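Local coordinates for protein 6-carboxyhexanoate--coa ligase (Bacillus subtilis, PDB 5FLG) that is a bacterial CoA ligase of the 6-carboxyhexanoate--CoA ligase family, holding phosphoaminophosphonic acid-adenylate ester, pimelic acid and magnesium in this model, at residues Lys74-Leu79 with Gln248-Glu253; Val145-Met150 with Ala179-Arg184. All blocks are in the same frame, centred on the assembly; numbering follows the deposited sequence.

In the fold
Contact 1 pairs two short parallel strands, and contact 2 sets the loop 145-150 against helix 170-184; their centres lie about 10 Å apart. Along the chain, contact 1 encloses contact 2. They meet directly: Lys-181 NZ is 2.6 Å from Gln-248 O, and Ile-250 N is 2.9 Å from Arg-149 O, both probable hydrogen bonds. The second ties the end of the loop, just before strand 150-151, to strand 250-252. The loop of contact 2 touches phosphoaminophosphonic acid-adenylate ester itself, through Val-145, Arg-146, Val-147 and Met-150. Contact 1 stands farther back, the side chain of Ile-250 about 12 Å from that ligand and that of Pro-78 about 11 Å from pimelic acid.

Contact 1: residues Lys74-Leu79 with Gln248-Glu253; sequences KTIQPL and QPILIE
Lys-74, Thr-75 and Ile-76 run parallel to Ile-250, Leu-251 and Ile-252, and the backbones carry most of the polar work. Lys-74 N reaches Pro-249 O at 3.3 Å, the longest of four hydrogen bonds. Lys-74 O then takes Leu-251 N, Leu-251 O takes Ile-76 N at 3.0 Å, and Ile-76 O takes Glu-253 N at 2.8 Å. Three of these carbonyls also receive a CA-H: Lys-74 O from Ile-250, Leu-251 O from Thr-75, and Ile-76 O from Ile-252.

The apolar contacts centre on Ile-76. A chi1 of 58° sets CG1 between its backbone N and carbonyl carbon, and this branch reaches across to the neighbouring strand. Its CG1 lies 3.6 Å from Ile-252 CD1, while the terminal CD1 of Ile-76 sits 3.8 Å from Ile-250 CG2, so one arm touches two isoleucines. The other branch of Ile-252 is used farther along, where CG2 meets Pro-78 CD at 3.7 Å. On the reverse face of the pair Thr-75 CG2 packs 3.5 Å from Glu-253 CB, and Thr-75 OG1 lies 4.0 Å from Leu-251 CB.

Among the polar side chains, Gln-77 OE1 comes close to Glu-253 O, but both are acceptors; the amide oxygen is held instead by Glu-255 N.

Strand 250-252 is the middle of three parallel strands, with Ile-250 and Ile-252 also bonded to strand 150-151 and its approach. Backbone bonds thus fix the register, while the packed isoleucines form an apolar face that the aliphatic parts of Lys-181 and Arg-184 of helix 170-184 probably lie across.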
ATOM      1  N   LYS A  74       9.790  14.854  16.734  1.00 30.38           N
ATOM      2  CA  LYS A  74      10.183  15.070  18.094  1.00 33.35           C
ATOM      3  C   LYS A  74      10.858  13.805  18.535  1.00 29.77           C
ATOM      4  O   LYS A  74      10.297  12.715  18.356  1.00 32.76           O
ATOM      5  CB  LYS A  74       8.946  15.299  18.954  1.00 32.52           C
ATOM      6  CG  LYS A  74       9.243  15.279  20.441  1.00 37.24           C
ATOM      7  CD  LYS A  74      10.295  16.311  20.808  1.00 39.66           C
ATOM      8  CE  LYS A  74      10.489  16.351  22.314  1.00 43.72           C
ATOM      9  NZ  LYS A  74      10.871  17.716  22.785  1.00 41.78           N
ATOM     10  N   THR A  75      11.888  13.973  19.349  1.00 28.01           N
ATOM     11  CA  THR A  75      12.659  12.849  19.852  1.00 35.69           C
ATOM     12  C   THR A  75      12.492  12.792  21.342  1.00 31.07           C
ATOM     13  O   THR A  75      12.768  13.756  21.993  1.00 32.27           O
ATOM     14  CB  THR A  75      14.154  13.034  19.477  1.00 34.35           C
ATOM     15  OG1 THR A  75      14.272  12.949  18.063  1.00 33.70           O
ATOM     16  CG2 THR A  75      15.024  12.009  20.098  1.00 37.27           C
ATOM     17  N   ILE A  76      12.194  11.608  21.867  1.00 27.31           N
ATOM     18  CA  ILE A  76      12.025  11.363  23.285  1.00 27.16           C
ATOM     19  C   ILE A  76      12.782  10.140  23.737  1.00 29.96           C
ATOM     20  O   ILE A  76      13.194   9.301  22.921  1.00 32.82           O
ATOM     21  CB  ILE A  76      10.553  11.141  23.648  1.00 30.21           C
ATOM     22  CG1 ILE A  76       9.982   9.973  22.873  1.00 32.04           C
ATOM     23  CG2 ILE A  76       9.719  12.395  23.398  1.00 36.04           C
ATOM     24  CD1 ILE A  76       8.608   9.548  23.323  1.00 28.79           C
ATOM     25  N   GLN A  77      13.018  10.079  25.038  1.00 28.25           N
ATOM     26  CA  GLN A  77      13.498   8.895  25.721  1.00 31.82           C
ATOM     27  C   GLN A  77      12.451   7.809  25.844  1.00 33.04           C
ATOM     28  O   GLN A  77      11.265   8.095  25.847  1.00 27.42           O
ATOM     29  CB  GLN A  77      13.938   9.235  27.143  1.00 37.10           C
ATOM     30  CG  GLN A  77      15.064  10.240  27.221  1.00 39.97           C
ATOM     31  CD  GLN A  77      16.427   9.607  27.037  1.00 45.47           C
ATOM     32  OE1 GLN A  77      17.224  10.123  26.283  1.00 54.96           O
ATOM     33  NE2 GLN A  77      16.713   8.506  27.750  1.00 43.79           N
ATOM     34  N   PRO A  78      12.893   6.537  25.781  1.00 30.34           N
ATOM     35  CA  PRO A  78      12.002   5.454  26.115  1.00 29.98           C
ATOM     36  C   PRO A  78      11.639   5.554  27.580  1.00 30.15           C
ATOM     37  O   PRO A  78      12.404   6.063  28.382  1.00 27.01           O
ATOM     38  CB  PRO A  78      12.837   4.193  25.832  1.00 30.65           C
ATOM     39  CG  PRO A  78      14.241   4.641  26.059  1.00 29.96           C
ATOM     40  CD  PRO A  78      14.290   6.083  25.601  1.00 31.20           C
ATOM     41  N   LEU A  79      10.467   5.052  27.920  1.00 31.71           N
ATOM     42  CA  LEU A  79      10.129   4.810  29.311  1.00 35.67           C
ATOM     43  C   LEU A  79      11.190   3.950  29.958  1.00 35.96           C
ATOM     44  O   LEU A  79      11.687   3.011  29.345  1.00 35.11           O
ATOM     45  CB  LEU A  79       8.770   4.111  29.409  1.00 34.94           C
ATOM     46  CG  LEU A  79       7.562   4.899  28.906  1.00 35.01           C
ATOM     47  CD1 LEU A  79       6.371   3.969  28.770  1.00 33.74           C
ATOM     48  CD2 LEU A  79       7.220   6.086  29.803  1.00 36.35           C
ATOM     49  N   GLN A 248       1.236  12.317  15.057  1.00 37.53           N
ATOM     50  CA  GLN A 248       2.351  13.027  15.671  1.00 40.65           C
ATOM     51  C   GLN A 248       3.646  12.194  15.591  1.00 35.72           C
ATOM     52  O   GLN A 248       3.677  11.064  16.040  1.00 36.07           O
ATOM     53  CB  GLN A 248       2.007  13.337  17.111  1.00 43.71           C
ATOM     54  CG  GLN A 248       3.005  14.224  17.830  1.00 52.60           C
ATOM     55  CD  GLN A 248       3.096  13.869  19.310  1.00 57.52           C
ATOM     56  OE1 GLN A 248       2.916  12.704  19.691  1.00 54.16           O
ATOM     57  NE2 GLN A 248       3.356  14.868  20.150  1.00 65.37           N
ATOM     58  N   PRO A 249       4.675  12.722  14.924  1.00 31.83           N
ATOM     59  CA  PRO A 249       5.818  11.859  14.652  1.00 32.97           C
ATOM     60  C   PRO A 249       6.824  11.851  15.790  1.00 31.36           C
ATOM     61  O   PRO A 249       7.179  12.891  16.329  1.00 35.03           O
ATOM     62  CB  PRO A 249       6.426  12.440  13.372  1.00 35.65           C
ATOM     63  CG  PRO A 249       5.919  13.833  13.272  1.00 35.55           C
ATOM     64  CD  PRO A 249       4.664  13.937  14.087  1.00 32.96           C
ATOM     65  N   ILE A 250       7.235  10.655  16.183  1.00 29.54           N
ATOM     66  CA  ILE A 250       8.058  10.451  17.336  1.00 29.60           C
ATOM     67  C   ILE A 250       9.216   9.527  16.948  1.00 32.56           C
ATOM     68  O   ILE A 250       9.008   8.486  16.331  1.00 28.57           O
ATOM     69  CB  ILE A 250       7.248   9.801  18.444  1.00 31.28           C
ATOM     70  CG1 ILE A 250       6.173  10.785  18.963  1.00 37.99           C
ATOM     71  CG2 ILE A 250       8.148   9.413  19.590  1.00 29.49           C
ATOM     72  CD1 ILE A 250       6.712  11.777  19.964  1.00 35.54           C
ATOM     73  N   LEU A 251      10.427   9.930  17.293  1.00 30.75           N
ATOM     74  CA  LEU A 251      11.565   9.010  17.297  1.00 33.19           C
ATOM     75  C   LEU A 251      12.036   8.785  18.713  1.00 30.06           C
ATOM     76  O   LEU A 251      12.082   9.719  19.512  1.00 29.80           O
ATOM     77  CB  LEU A 251      12.718   9.567  16.482  1.00 30.90           C
ATOM     78  CG  LEU A 251      12.519   9.576  14.980  1.00 33.49           C
ATOM     79  CD1 LEU A 251      13.700  10.268  14.298  1.00 37.30           C
ATOM     80  CD2 LEU A 251      12.328   8.174  14.425  1.00 34.24           C
ATOM     81  N   ILE A 252      12.351   7.538  19.040  1.00 26.21           N
ATOM     82  CA  ILE A 252      12.911   7.227  20.331  1.00 25.42           C
ATOM     83  C   ILE A 252      14.450   7.328  20.248  1.00 29.68           C
ATOM     84  O   ILE A 252      15.081   6.767  19.359  1.00 33.58           O
ATOM     85  CB  ILE A 252      12.521   5.827  20.773  1.00 28.98           C
ATOM     86  CG1 ILE A 252      11.014   5.653  20.717  1.00 29.43           C
ATOM     87  CG2 ILE A 252      13.077   5.549  22.147  1.00 29.68           C
ATOM     88  CD1 ILE A 252      10.261   6.568  21.663  1.00 29.32           C
ATOM     89  N   GLU A 253      15.059   8.034  21.183  1.00 35.18           N
ATOM     90  CA  GLU A 253      16.501   8.027  21.301  1.00 35.73           C
ATOM     91  C   GLU A 253      16.836   7.950  22.757  1.00 39.79           C
ATOM     92  O   GLU A 253      16.520   8.861  23.530  1.00 34.46           O
ATOM     93  CB  GLU A 253      17.132   9.273  20.696  1.00 42.55           C
ATOM     94  CG  GLU A 253      18.643   9.138  20.575  1.00 54.63           C
ATOM     95  CD  GLU A 253      19.370  10.464  20.441  1.00 63.94           C
ATOM     96  OE1 GLU A 253      18.886  11.349  19.695  1.00 66.54           O
ATOM     97  OE2 GLU A 253      20.467  10.583  21.043  1.00 72.28           O
TER

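Contact 2: residues Val145-Met150 with Ala179-Arg184; sequences VRVSRM and ASKVSR. With ANP (phosphoaminophosphonic acid-adenylate ester), chain D.
The end of Lys-181 comes up against one methyl of Val-147: Lys-181 CE lies 3.9 Å from Val-147 CG1. With CG anti to the backbone N (chi1 164°) and every later torsion extended, the lysine is a straight rod running from the helix to the loop. Its CD passes Met-150 CB, and its NZ ends on Ser-148 O at 2.8 Å, nearly in line with the C=O bond. Leu-245 O and Gln-248 O also accept from NZ, so a buried charge is gripped by three main-chain carbonyls, which would probably stabilise its protonated form.

The second methyl of Val-147 is shared. CG2 touches Val-182 CG2 at 3.9 Å and also lies 3.7 Å from N1 of the adenine in phosphoaminophosphonic acid-adenylate ester (ANP). The backbone of the same valine reads the base: Val-147 N donates to ANP N1 and ANP N6 donates to Val-147 O, each at 2.8 Å. Arg-146 bends at chi2 (79°), which lays Arg-146 NE 3.4 Å from ANP C6 and puts one guanidinium face over ANP N7. Arg-146 NH1 bonds ANP O2B at 3.1 Å and Arg-146 NH2 bonds ANP O1B, while Glu-32 forms a salt bridge to NH2.

Recognition of N1 and N6 by one residue's N-H and C=O is a classic way for a nucleotide pocket to select adenine, here with helix 170-184 backing the loop.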
ATOM      1  N   VAL A 145      -7.939   2.252  17.089  1.00 31.90           N
ATOM      2  CA  VAL A 145      -7.138   3.420  16.821  1.00 31.33           C
ATOM      3  C   VAL A 145      -5.731   2.926  16.626  1.00 27.85           C
ATOM      4  O   VAL A 145      -5.194   2.231  17.483  1.00 30.87           O
ATOM      5  CB  VAL A 145      -7.182   4.418  18.006  1.00 27.97           C
ATOM      6  CG1 VAL A 145      -6.161   5.529  17.818  1.00 30.95           C
ATOM      7  CG2 VAL A 145      -8.584   5.005  18.159  1.00 32.54           C
ATOM      8  N   ARG A 146      -5.117   3.300  15.515  1.00 33.46           N
ATOM      9  CA  ARG A 146      -3.822   2.731  15.145  1.00 32.42           C
ATOM     10  C   ARG A 146      -2.744   3.789  15.308  1.00 30.81           C
ATOM     11  O   ARG A 146      -2.692   4.741  14.581  1.00 34.56           O
ATOM     12  CB  ARG A 146      -3.831   2.203  13.720  1.00 32.47           C
ATOM     13  CG  ARG A 146      -2.602   1.335  13.397  1.00 32.12           C
ATOM     14  CD  ARG A 146      -2.687  -0.104  13.933  1.00 32.20           C
ATOM     15  NE  ARG A 146      -1.384  -0.775  13.762  1.00 31.87           N
ATOM     16  CZ  ARG A 146      -1.091  -2.048  14.039  1.00 30.74           C
ATOM     17  NH1 ARG A 146      -2.001  -2.876  14.524  1.00 30.71           N
ATOM     18  NH2 ARG A 146       0.179  -2.464  13.911  1.00 36.12           N
ATOM     19  N   VAL A 147      -1.917   3.633  16.321  1.00 30.81           N
ATOM     20  CA  VAL A 147      -0.836   4.558  16.570  1.00 31.81           C
ATOM     21  C   VAL A 147       0.214   4.413  15.478  1.00 33.78           C
ATOM     22  O   VAL A 147       0.576   3.300  15.086  1.00 29.94           O
ATOM     23  CB  VAL A 147      -0.206   4.273  17.939  1.00 31.93           C
ATOM     24  CG1 VAL A 147       0.920   5.255  18.220  1.00 31.02           C
ATOM     25  CG2 VAL A 147      -1.285   4.357  19.025  1.00 36.20           C
ATOM     26  N   SER A 148       0.606   5.540  14.914  1.00 29.15           N
ATOM     27  CA  SER A 148       1.459   5.531  13.775  1.00 31.88           C
ATOM     28  C   SER A 148       2.583   6.575  13.929  1.00 33.09           C
ATOM     29  O   SER A 148       2.547   7.408  14.835  1.00 27.40           O
ATOM     30  CB  SER A 148       0.599   5.809  12.560  1.00 32.01           C
ATOM     31  OG  SER A 148       1.325   5.624  11.376  1.00 44.60           O
ATOM     32  N   ARG A 149       3.559   6.536  13.024  1.00 31.74           N
ATOM     33  CA  ARG A 149       4.576   7.576  12.904  1.00 31.96           C
ATOM     34  C   ARG A 149       5.434   7.637  14.129  1.00 31.18           C
ATOM     35  O   ARG A 149       5.729   8.729  14.648  1.00 30.99           O
ATOM     36  CB  ARG A 149       3.934   8.929  12.679  1.00 30.75           C
ATOM     37  CG  ARG A 149       3.287   9.014  11.322  1.00 32.17           C
ATOM     38  CD  ARG A 149       2.618  10.346  11.140  1.00 40.36           C
ATOM     39  NE  ARG A 149       2.082  10.454   9.789  1.00 46.11           N
ATOM     40  CZ  ARG A 149       1.911  11.605   9.161  1.00 50.40           C
ATOM     41  NH1 ARG A 149       2.141  12.758   9.803  1.00 51.80           N
ATOM     42  NH2 ARG A 149       1.497  11.599   7.905  1.00 48.46           N
ATOM     43  N   MET A 150       5.769   6.460  14.647  1.00 28.82           N
ATOM     44  CA  MET A 150       6.779   6.362  15.686  1.00 30.28           C
ATOM     45  C   MET A 150       7.785   5.288  15.295  1.00 27.22           C
ATOM     46  O   MET A 150       7.451   4.370  14.546  1.00 28.95           O
ATOM     47  CB  MET A 150       6.167   6.044  17.023  1.00 32.46           C
ATOM     48  CG  MET A 150       5.632   4.618  17.169  1.00 37.80           C
ATOM     49  SD  MET A 150       4.053   4.397  16.350  1.00 36.59           S
ATOM     50  CE  MET A 150       3.509   2.832  17.005  1.00 40.87           C
ATOM     51  N   ALA A 179       4.503   2.442  23.280  1.00 26.28           N
ATOM     52  CA  ALA A 179       4.135   2.762  24.607  1.00 27.75           C
ATOM     53  C   ALA A 179       4.698   4.095  25.040  1.00 30.77           C
ATOM     54  O   ALA A 179       4.033   4.813  25.766  1.00 28.72           O
ATOM     55  CB  ALA A 179       4.518   1.691  25.587  1.00 26.58           C
ATOM     56  N   SER A 180       5.935   4.389  24.653  1.00 26.59           N
ATOM     57  CA  SER A 180       6.511   5.683  24.967  1.00 30.90           C
ATOM     58  C   SER A 180       5.783   6.854  24.294  1.00 31.09           C
ATOM     59  O   SER A 180       5.525   7.898  24.911  1.00 29.66           O
ATOM     60  CB  SER A 180       7.994   5.687  24.609  1.00 29.69           C
ATOM     61  OG  SER A 180       8.653   4.707  25.363  1.00 26.26           O
ATOM     62  N   LYS A 181       5.476   6.710  23.018  1.00 26.27           N
ATOM     63  CA  LYS A 181       4.692   7.737  22.364  1.00 30.30           C
ATOM     64  C   LYS A 181       3.340   7.914  23.045  1.00 32.57           C
ATOM     65  O   LYS A 181       2.934   9.037  23.354  1.00 29.53           O
ATOM     66  CB  LYS A 181       4.450   7.422  20.897  1.00 29.49           C
ATOM     67  CG  LYS A 181       3.338   8.277  20.323  1.00 29.84           C
ATOM     68  CD  LYS A 181       3.353   8.353  18.812  1.00 28.33           C
ATOM     69  CE  LYS A 181       2.052   8.950  18.332  1.00 28.91           C
ATOM     70  NZ  LYS A 181       2.027   9.204  16.876  1.00 30.71           N
ATOM     71  N   VAL A 182       2.670   6.796  23.323  1.00 33.04           N
ATOM     72  CA  VAL A 182       1.340   6.845  23.865  1.00 33.17           C
ATOM     73  C   VAL A 182       1.363   7.465  25.265  1.00 34.39           C
ATOM     74  O   VAL A 182       0.528   8.296  25.592  1.00 33.09           O
ATOM     75  CB  VAL A 182       0.704   5.455  23.875  1.00 29.23           C
ATOM     76  CG1 VAL A 182      -0.587   5.455  24.673  1.00 29.35           C
ATOM     77  CG2 VAL A 182       0.420   5.009  22.448  1.00 30.24           C
ATOM     78  N   SER A 183       2.316   7.050  26.088  1.00 31.28           N
ATOM     79  CA  SER A 183       2.344   7.489  27.476  1.00 33.96           C
ATOM     80  C   SER A 183       2.605   8.991  27.628  1.00 34.90           C
ATOM     81  O   SER A 183       2.245   9.594  28.639  1.00 36.36           O
ATOM     82  CB  SER A 183       3.399   6.728  28.218  1.00 30.87           C
ATOM     83  OG  SER A 183       3.358   7.015  29.594  1.00 29.88           O
ATOM     84  N   ARG A 184       3.371   9.531  26.689  1.00 35.01           N
ATOM     85  CA  ARG A 184       3.649  10.955  26.614  1.00 41.22           C
ATOM     86  C   ARG A 184       2.350  11.784  26.495  1.00 37.92           C
ATOM     87  O   ARG A 184       2.283  12.931  26.906  1.00 35.14           O
ATOM     88  CB  ARG A 184       4.526  11.194  25.394  1.00 39.64           C
ATOM     89  CG  ARG A 184       4.945  12.634  25.186  1.00 47.89           C
ATOM     90  CD  ARG A 184       6.409  12.709  24.772  1.00 51.18           C
ATOM     91  NE  ARG A 184       6.821  14.076  24.464  1.00 55.36           N
ATOM     92  CZ  ARG A 184       6.328  14.770  23.449  1.00 51.48           C
ATOM     93  NH1 ARG A 184       5.398  14.224  22.677  1.00 52.88           N
ATOM     94  NH2 ARG A 184       6.733  16.008  23.231  1.00 55.78           N
TER
HETATM   95  PG  ANP D 702       2.418  -7.890  14.481  1.00 34.61           P
HETATM   96  O1G ANP D 702       2.853  -8.260  13.090  1.00 32.91           O
HETATM   97  O2G ANP D 702       2.216  -9.095  15.358  1.00 36.24           O
HETATM   98  O3G ANP D 702       3.241  -6.848  15.167  1.00 29.62           O
HETATM   99  PB  ANP D 702       0.224  -6.076  15.330  1.00 29.51           P
HETATM  100  O1B ANP D 702       1.235  -5.002  15.521  1.00 25.35           O
HETATM  101  O2B ANP D 702      -1.140  -5.840  14.797  1.00 29.38           O
HETATM  102  N3B ANP D 702       0.866  -7.226  14.211  1.00 27.99           N
HETATM  103  PA  ANP D 702       1.014  -6.848  17.987  1.00 34.05           P
HETATM  104  O1A ANP D 702       1.129  -8.152  18.630  1.00 28.96           O
HETATM  105  O2A ANP D 702       2.203  -5.983  17.678  1.00 32.00           O
HETATM  106  O3A ANP D 702       0.056  -6.926  16.697  1.00 31.40           O
HETATM  107  O5' ANP D 702       0.016  -5.997  18.990  1.00 27.61           O
HETATM  108  C5' ANP D 702      -0.973  -6.652  19.734  1.00 29.63           C
HETATM  109  C4' ANP D 702      -2.286  -5.873  19.630  1.00 29.70           C
HETATM  110  O4' ANP D 702      -2.057  -4.523  20.052  1.00 29.85           O
HETATM  111  C3' ANP D 702      -2.801  -5.806  18.201  1.00 29.55           C
HETATM  112  O3' ANP D 702      -3.710  -6.864  17.922  1.00 33.47           O
HETATM  113  C2' ANP D 702      -3.539  -4.500  18.180  1.00 30.57           C
HETATM  114  O2' ANP D 702      -4.821  -4.689  18.782  1.00 26.08           O
HETATM  115  C1' ANP D 702      -2.693  -3.664  19.097  1.00 30.02           C
HETATM  116  N9  ANP D 702      -1.736  -2.899  18.289  1.00 32.14           N
HETATM  117  C8  ANP D 702      -0.598  -3.357  17.656  1.00 37.16           C
HETATM  118  N7  ANP D 702       0.060  -2.323  17.081  1.00 34.41           N
HETATM  119  C5  ANP D 702      -0.688  -1.201  17.315  1.00 27.81           C
HETATM  120  C6  ANP D 702      -0.625   0.228  16.969  1.00 31.13           C
HETATM  121  N6  ANP D 702       0.360   0.731  16.218  1.00 35.14           N
HETATM  122  N1  ANP D 702      -1.591   1.054  17.429  1.00 27.74           N
HETATM  123  C2  ANP D 702      -2.613   0.586  18.153  1.00 26.06           C
HETATM  124  N3  ANP D 702      -2.726  -0.684  18.579  1.00 27.49           N
HETATM  125  C4  ANP D 702      -1.862  -1.607  18.093  1.00 28.03           C